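Local coordinates for protein phosphonomutase (Burkholderia cenocepacia J2315, PDB 4MG4) that belongs to the phosphoenolpyruvate phosphomutase family and folds as an eight-stranded parallel alpha/beta barrel, with two chains in the assembly, at residues A[31-36]-A[40-45]; A[73-78]-A[112-117]; A[80-83]-A[88-91]. One frame throughout, in Å; residues are numbered along the deposited sequence.

Interaction 1: residues A[31-36]-A[40-45]; sequences FNVWDA and RVVADA
V33 and V42 meet through one methyl each, set by their first torsions. In V33 (chi1 -61°) CG1 lies anti to the carbonyl carbon. In V42 (chi1 172°) the methyl in that position is CG2. The two methyls come together at 3.5 Å from V33 CG1 to V42 CG2, closer than usual for two carbons. V42 CB also sits 3.8 Å from V33 CG1, and the two branched side chains cross at a slant. F31 adds a looser apolar touch, its CB lying 4.5 Å from V42 CG1, while its ring stacks on H241.

The polar link closes the first turn of the helix. R40 N donates to A36 O over 3.0 Å in a nearly straight bond (167°). R40 CB also rests 3.6 Å from A36 O. The R40 chain then bends away. Its NH1 forms a salt bridge with D44 OD1 (2.8 Å), reached from above the carboxylate plane.

D35 is the N-cap of this helix: its side chain caps a backbone N of the first turn, and its OD1 also bonds S38 OG. A36, V41 and A45 also pack on the second subunit. V42 also touches L50 of strand 50-52. The arrangement is the strand-helix half of the beta-alpha-beta unit made by strand 28-33, helix 36-44 and strand 50-52 in this barrel.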
# COMPACT_ATOMS: atom_id res chain seq x y z
N PHE A 31 10.91 -1.27 -11.23
CA PHE A 31 10.63 -1.40 -9.81
C PHE A 31 9.14 -1.72 -9.70
O PHE A 31 8.30 -1.14 -10.46
CB PHE A 31 10.98 -0.10 -9.05
CG PHE A 31 12.38 0.29 -9.25
CD1 PHE A 31 13.35 -0.28 -8.49
CD2 PHE A 31 12.73 1.09 -10.33
CE1 PHE A 31 14.67 0.03 -8.69
CE2 PHE A 31 14.05 1.41 -10.54
CZ PHE A 31 15.01 0.85 -9.74
N ASN A 32 8.85 -2.75 -8.90
CA ASN A 32 7.49 -3.22 -8.78
C ASN A 32 6.71 -2.34 -7.81
O ASN A 32 7.18 -2.11 -6.69
CB ASN A 32 7.45 -4.66 -8.27
CG ASN A 32 7.95 -5.65 -9.26
OD1 ASN A 32 8.01 -5.35 -10.47
ND2 ASN A 32 8.35 -6.82 -8.78
N VAL A 33 5.59 -1.82 -8.27
CA VAL A 33 4.66 -1.01 -7.48
C VAL A 33 3.45 -1.89 -7.17
O VAL A 33 3.23 -2.93 -7.78
CB VAL A 33 4.30 0.32 -8.13
CG1 VAL A 33 5.55 1.17 -8.32
CG2 VAL A 33 3.59 0.10 -9.49
N TRP A 34 2.67 -1.46 -6.19
CA TRP A 34 1.60 -2.28 -5.62
C TRP A 34 0.30 -1.52 -5.36
O TRP A 34 -0.67 -2.11 -4.91
CB TRP A 34 2.10 -2.95 -4.32
CG TRP A 34 2.53 -1.95 -3.33
CD1 TRP A 34 1.77 -1.36 -2.34
CD2 TRP A 34 3.84 -1.41 -3.19
NE1 TRP A 34 2.52 -0.49 -1.61
CE2 TRP A 34 3.81 -0.51 -2.09
CE3 TRP A 34 5.05 -1.59 -3.86
CZ2 TRP A 34 4.92 0.21 -1.71
CZ3 TRP A 34 6.14 -0.85 -3.48
CH2 TRP A 34 6.08 -0.01 -2.38
N ASP A 35 0.25 -0.23 -5.67
CA ASP A 35 -0.96 0.59 -5.53
C ASP A 35 -0.72 1.91 -6.23
O ASP A 35 0.38 2.18 -6.73
CB ASP A 35 -1.43 0.80 -4.07
CG ASP A 35 -0.40 1.49 -3.18
OD1 ASP A 35 0.60 2.10 -3.65
OD2 ASP A 35 -0.61 1.44 -1.93
N ALA A 36 -1.75 2.71 -6.30
CA ALA A 36 -1.63 3.93 -7.09
C ALA A 36 -0.65 4.93 -6.46
O ALA A 36 0.01 5.68 -7.16
CB ALA A 36 -2.98 4.53 -7.25
N ARG A 40 2.63 6.41 -8.47
CA ARG A 40 2.91 7.84 -8.60
C ARG A 40 4.29 8.23 -8.08
O ARG A 40 5.04 8.98 -8.76
CB ARG A 40 1.83 8.65 -7.90
CG ARG A 40 2.01 10.17 -7.95
CD ARG A 40 2.61 10.70 -9.25
NE ARG A 40 1.69 10.71 -10.38
CZ ARG A 40 2.06 10.89 -11.66
NH1 ARG A 40 3.34 11.07 -11.99
NH2 ARG A 40 1.13 10.90 -12.62
N VAL A 41 4.67 7.70 -6.92
CA VAL A 41 6.02 7.96 -6.38
C VAL A 41 7.14 7.47 -7.29
O VAL A 41 8.13 8.19 -7.54
CB VAL A 41 6.17 7.34 -4.99
CG1 VAL A 41 7.63 7.26 -4.55
CG2 VAL A 41 5.31 8.10 -3.99
N VAL A 42 6.98 6.26 -7.82
CA VAL A 42 8.00 5.69 -8.72
C VAL A 42 8.07 6.49 -10.04
O VAL A 42 9.18 6.73 -10.55
CB VAL A 42 7.79 4.19 -8.92
CG1 VAL A 42 8.73 3.65 -10.00
CG2 VAL A 42 8.05 3.46 -7.60
N ALA A 43 6.93 6.84 -10.62
CA ALA A 43 6.90 7.68 -11.84
C ALA A 43 7.54 9.06 -11.56
O ALA A 43 8.36 9.55 -12.36
CB ALA A 43 5.49 7.89 -12.31
N ASP A 44 7.20 9.67 -10.43
CA ASP A 44 7.80 10.97 -10.12
C ASP A 44 9.30 10.92 -9.89
O ASP A 44 9.98 11.94 -10.10
CB ASP A 44 7.12 11.62 -8.91
CG ASP A 44 5.73 12.15 -9.23
OD1 ASP A 44 5.32 12.27 -10.39
OD2 ASP A 44 5.00 12.48 -8.27
N ALA A 45 9.82 9.78 -9.47
CA ALA A 45 11.24 9.57 -9.28
C ALA A 45 12.03 9.27 -10.57
O ALA A 45 13.23 9.05 -10.52
CB ALA A 45 11.44 8.47 -8.28

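Interaction 2: residues A[73-78]-A[112-117]; sequences LMMEVL and IRAGAI
Segment 73-78 is a piece of continuous helix, and segment 112-117 is the end of another helix with the turn that follows it; their backbones come nearest at M75 and A114, with the two CA atoms 6.4 Å apart. L78 carries most of the contact. Its CG stands anti to the backbone N (chi1 178°), which extends the side chain from its helix toward the turn. The CD2 branch does the touching. It lies 3.6 Å from A114 CB and 4.0 Å from A116 CB, so one methyl meets both alanines. L78 CG backs it up at 4.1 Å from A114 CB.

M75 touches the same alanine more loosely. Its SD lies 4.3 Å from A114 CB, and the M75 backbone O is at a similar distance from that methyl. A114 CB is therefore met by the leucine branch, the thioether sulfur and a helix carbonyl. The small alanine side chains let the backbone of the turn come near the helix. All four touching residues are buried, and the side-chain contact is apolar.

G115 separates the two alanines. It has a positive phi (102°) and closes helix 101-113 with a Schellman motif, in which G115 N bonds I112 O (3.0 Å). The chain leaves the helix there, and A114 and A116 both point their CB toward helix 71-84.

Around the contact, L78 also rests on V89 and V91 of strand 89-92, and A116 also touches V91. On another face of helix 71-84, M74 and V77 pack on V57 of helix 54-60. I112 leans on V153 and Y155, and I117 leads into strand 118-122, with a backbone bond to F156.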
# COMPACT_ATOMS: atom_id res chain seq x y z
N LEU A 73 -9.67 -8.93 -7.97
CA LEU A 73 -9.03 -8.01 -7.04
C LEU A 73 -7.68 -7.56 -7.61
O LEU A 73 -7.42 -6.34 -7.57
CB LEU A 73 -8.92 -8.61 -5.63
CG LEU A 73 -8.65 -7.68 -4.45
CD1 LEU A 73 -9.43 -6.37 -4.49
CD2 LEU A 73 -9.02 -8.48 -3.19
N MET A 74 -6.86 -8.46 -8.18
CA MET A 74 -5.61 -8.05 -8.88
C MET A 74 -5.92 -7.08 -10.00
O MET A 74 -5.21 -6.08 -10.15
CB MET A 74 -4.75 -9.20 -9.44
CG MET A 74 -3.53 -8.68 -10.32
SD MET A 74 -2.29 -8.23 -9.02
CE MET A 74 -1.84 -9.78 -8.29
N MET A 75 -7.00 -7.35 -10.77
CA MET A 75 -7.30 -6.48 -11.88
C MET A 75 -7.74 -5.11 -11.41
O MET A 75 -7.45 -4.11 -12.05
CB MET A 75 -8.35 -7.12 -12.81
CG MET A 75 -7.91 -8.44 -13.44
SD MET A 75 -6.65 -8.11 -14.72
CE MET A 75 -6.15 -9.79 -15.04
N GLU A 76 -8.43 -5.05 -10.27
CA GLU A 76 -8.86 -3.77 -9.73
C GLU A 76 -7.65 -2.96 -9.33
O GLU A 76 -7.54 -1.76 -9.63
CB GLU A 76 -9.79 -4.01 -8.53
CG GLU A 76 -10.24 -2.72 -7.87
CD GLU A 76 -10.97 -2.96 -6.55
OE1 GLU A 76 -11.63 -4.03 -6.36
OE2 GLU A 76 -10.87 -2.05 -5.67
N VAL A 77 -6.69 -3.62 -8.67
CA VAL A 77 -5.44 -2.99 -8.27
C VAL A 77 -4.70 -2.46 -9.50
O VAL A 77 -4.25 -1.31 -9.54
CB VAL A 77 -4.56 -3.97 -7.48
CG1 VAL A 77 -3.17 -3.36 -7.28
CG2 VAL A 77 -5.21 -4.27 -6.14
N LEU A 78 -4.57 -3.33 -10.51
CA LEU A 78 -3.99 -2.94 -11.79
C LEU A 78 -4.61 -1.72 -12.41
O LEU A 78 -3.92 -0.84 -12.83
CB LEU A 78 -4.05 -4.11 -12.77
CG LEU A 78 -3.51 -3.87 -14.17
CD1 LEU A 78 -2.04 -3.47 -14.09
CD2 LEU A 78 -3.68 -5.10 -15.05
N ILE A 112 -5.45 -6.60 -20.51
CA ILE A 112 -5.45 -5.62 -21.59
C ILE A 112 -6.61 -4.63 -21.37
O ILE A 112 -6.44 -3.40 -21.48
CB ILE A 112 -5.53 -6.33 -22.96
CG1 ILE A 112 -4.17 -7.01 -23.25
CG2 ILE A 112 -5.84 -5.33 -24.03
CD1 ILE A 112 -4.18 -8.01 -24.37
N ARG A 113 -7.78 -5.20 -21.04
CA ARG A 113 -8.96 -4.39 -20.70
C ARG A 113 -8.69 -3.46 -19.50
O ARG A 113 -9.17 -2.30 -19.50
CB ARG A 113 -10.18 -5.28 -20.45
CG ARG A 113 -10.56 -5.96 -21.72
CD ARG A 113 -11.50 -7.11 -21.46
NE ARG A 113 -11.76 -7.88 -22.66
CZ ARG A 113 -11.84 -9.19 -22.76
NH1 ARG A 113 -11.78 -10.01 -21.72
NH2 ARG A 113 -12.03 -9.70 -23.98
N ALA A 114 -7.88 -3.93 -18.55
CA ALA A 114 -7.45 -3.16 -17.37
C ALA A 114 -6.37 -2.10 -17.69
O ALA A 114 -6.14 -1.22 -16.88
CB ALA A 114 -6.96 -4.13 -16.29
N GLY A 115 -5.78 -2.16 -18.88
CA GLY A 115 -4.88 -1.16 -19.41
C GLY A 115 -3.40 -1.50 -19.33
O GLY A 115 -2.55 -0.61 -19.61
N ALA A 116 -3.10 -2.73 -18.94
CA ALA A 116 -1.69 -3.20 -19.02
C ALA A 116 -1.26 -3.34 -20.46
O ALA A 116 -2.07 -3.71 -21.33
CB ALA A 116 -1.48 -4.52 -18.31
N ILE A 117 0.06 -3.15 -20.73
CA ILE A 117 0.62 -3.33 -22.07
C ILE A 117 1.65 -4.47 -22.14
O ILE A 117 2.34 -4.65 -23.13
CB ILE A 117 1.18 -2.00 -22.63
CG1 ILE A 117 2.13 -1.30 -21.67
CG2 ILE A 117 -0.01 -1.09 -22.88
CD1 ILE A 117 3.35 -2.09 -21.27

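Interaction 3: residues A[80-83]-A[88-91]; sequences RIVR and PVTV
This contact belongs to the layer between the outer helices and the inner strands of an alpha/beta barrel, the TIM-barrel fold. The late turns of helix 71-84 lie against the start of strand 89-92, the strand that follows directly in the chain. I81 and V82 both touch V89, whose side chain points toward the helix. The CA atoms of V82 and V89 are 6.4 Å apart, the nearest backbone approach of the two segments.

V82 makes the broader touch. Its CG2 lies anti to the carbonyl carbon (chi1 166°). This methyl rests 4.0 Å from V89 CB and 4.2 Å from V89 CG1. V89 CG2 is at a similar distance, so V82 CG2 sits over the fork of the V89 side chain. The two valines meet at a slant.

I81 comes to V89 by its short branch. I81 CG2 is 4.1 Å from V89 CG1, and the two side chains cross at about a right angle. The longer branch of I81, through CG1 to CD1, is directed elsewhere, toward D35 and W34. V89 CG1 thus meets methyls from both helix residues.

Neighbours complete the setting. V89 also meets L78, one turn earlier on the same helix, and I81 touches T52 of strand 50-52. The strand itself bonds to its sheet neighbour through its backbone, T90 to L50 and T52.

Across the two segments every touching group is aliphatic, with the closest carbons, V82 CG2 and V89 CB, 4.0 Å apart. This contact therefore rests on dispersion and buried apolar surface rather than on directed bonds, and no pair here is squeezed.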
# COMPACT_ATOMS: atom_id res chain seq x y z
N ARG A 80 -6.20 0.73 -10.95
CA ARG A 80 -5.85 1.94 -10.17
C ARG A 80 -4.43 2.38 -10.44
O ARG A 80 -4.14 3.58 -10.53
CB ARG A 80 -6.06 1.73 -8.67
CG ARG A 80 -7.51 1.56 -8.29
CD ARG A 80 -7.65 1.51 -6.77
NE ARG A 80 -9.01 1.10 -6.43
CZ ARG A 80 -10.07 1.89 -6.61
NH1 ARG A 80 -9.94 3.11 -7.13
NH2 ARG A 80 -11.29 1.45 -6.28
N ILE A 81 -3.53 1.39 -10.59
CA ILE A 81 -2.15 1.67 -10.95
C ILE A 81 -2.05 2.29 -12.34
O ILE A 81 -1.36 3.32 -12.51
CB ILE A 81 -1.27 0.40 -10.85
CG1 ILE A 81 -1.08 0.02 -9.38
CG2 ILE A 81 0.08 0.59 -11.55
CD1 ILE A 81 -0.53 -1.38 -9.11
N VAL A 82 -2.75 1.72 -13.30
CA VAL A 82 -2.70 2.20 -14.66
C VAL A 82 -3.18 3.63 -14.75
O VAL A 82 -2.57 4.44 -15.43
CB VAL A 82 -3.51 1.28 -15.61
CG1 VAL A 82 -3.76 1.96 -16.96
CG2 VAL A 82 -2.75 -0.03 -15.81
N ARG A 83 -4.26 3.97 -14.08
CA ARG A 83 -4.77 5.31 -14.22
C ARG A 83 -4.00 6.39 -13.42
O ARG A 83 -4.16 7.56 -13.67
CB ARG A 83 -6.28 5.32 -14.01
CG ARG A 83 -6.77 5.31 -12.63
CD ARG A 83 -8.29 5.48 -12.74
NE ARG A 83 -9.01 5.05 -11.55
CZ ARG A 83 -9.72 3.94 -11.44
NH1 ARG A 83 -9.82 3.07 -12.45
NH2 ARG A 83 -10.34 3.68 -10.29
N PRO A 88 3.82 3.39 -19.38
CA PRO A 88 3.45 2.01 -19.67
C PRO A 88 3.56 1.13 -18.42
O PRO A 88 4.53 1.26 -17.68
CB PRO A 88 4.50 1.55 -20.70
CG PRO A 88 5.19 2.80 -21.13
CD PRO A 88 5.10 3.74 -19.99
N VAL A 89 2.55 0.25 -18.24
CA VAL A 89 2.48 -0.61 -17.06
C VAL A 89 2.45 -2.05 -17.53
O VAL A 89 1.57 -2.41 -18.35
CB VAL A 89 1.22 -0.34 -16.19
CG1 VAL A 89 1.12 -1.34 -15.04
CG2 VAL A 89 1.26 1.09 -15.69
N THR A 90 3.33 -2.88 -16.96
CA THR A 90 3.30 -4.33 -17.17
C THR A 90 2.85 -5.00 -15.89
O THR A 90 3.18 -4.51 -14.77
CB THR A 90 4.67 -4.84 -17.65
OG1 THR A 90 4.57 -6.23 -18.00
CG2 THR A 90 5.78 -4.55 -16.67
N VAL A 91 2.14 -6.13 -16.03
CA VAL A 91 1.55 -6.79 -14.88
C VAL A 91 2.07 -8.20 -14.69
O VAL A 91 2.08 -9.00 -15.62
CB VAL A 91 0.00 -6.76 -14.96
CG1 VAL A 91 -0.53 -7.49 -16.18
CG2 VAL A 91 -0.60 -7.43 -13.74

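How the interactions relate
The three contacts lie in neighbouring parts of the barrel wall. Interaction 1 comes first along the chain and joins strand 28-33 to helix 36-44. Interaction 3 is nested within the loop that interaction 2 closes, and both use helix 71-84. Their centres lie about 7 Å apart. Interactions 1 and 3 are about 10 Å apart between centres, and interactions 1 and 2 about 15 Å. Helix 71-84 takes part in interactions 2 and 3 and also touches interaction 1: V77 meets W34 O, and A36 CB packs on R80 O. I117 N and V89 O probably form a hydrogen bond between interactions 2 and 3. Successive beta-alpha units of the barrel wall are thus packed together.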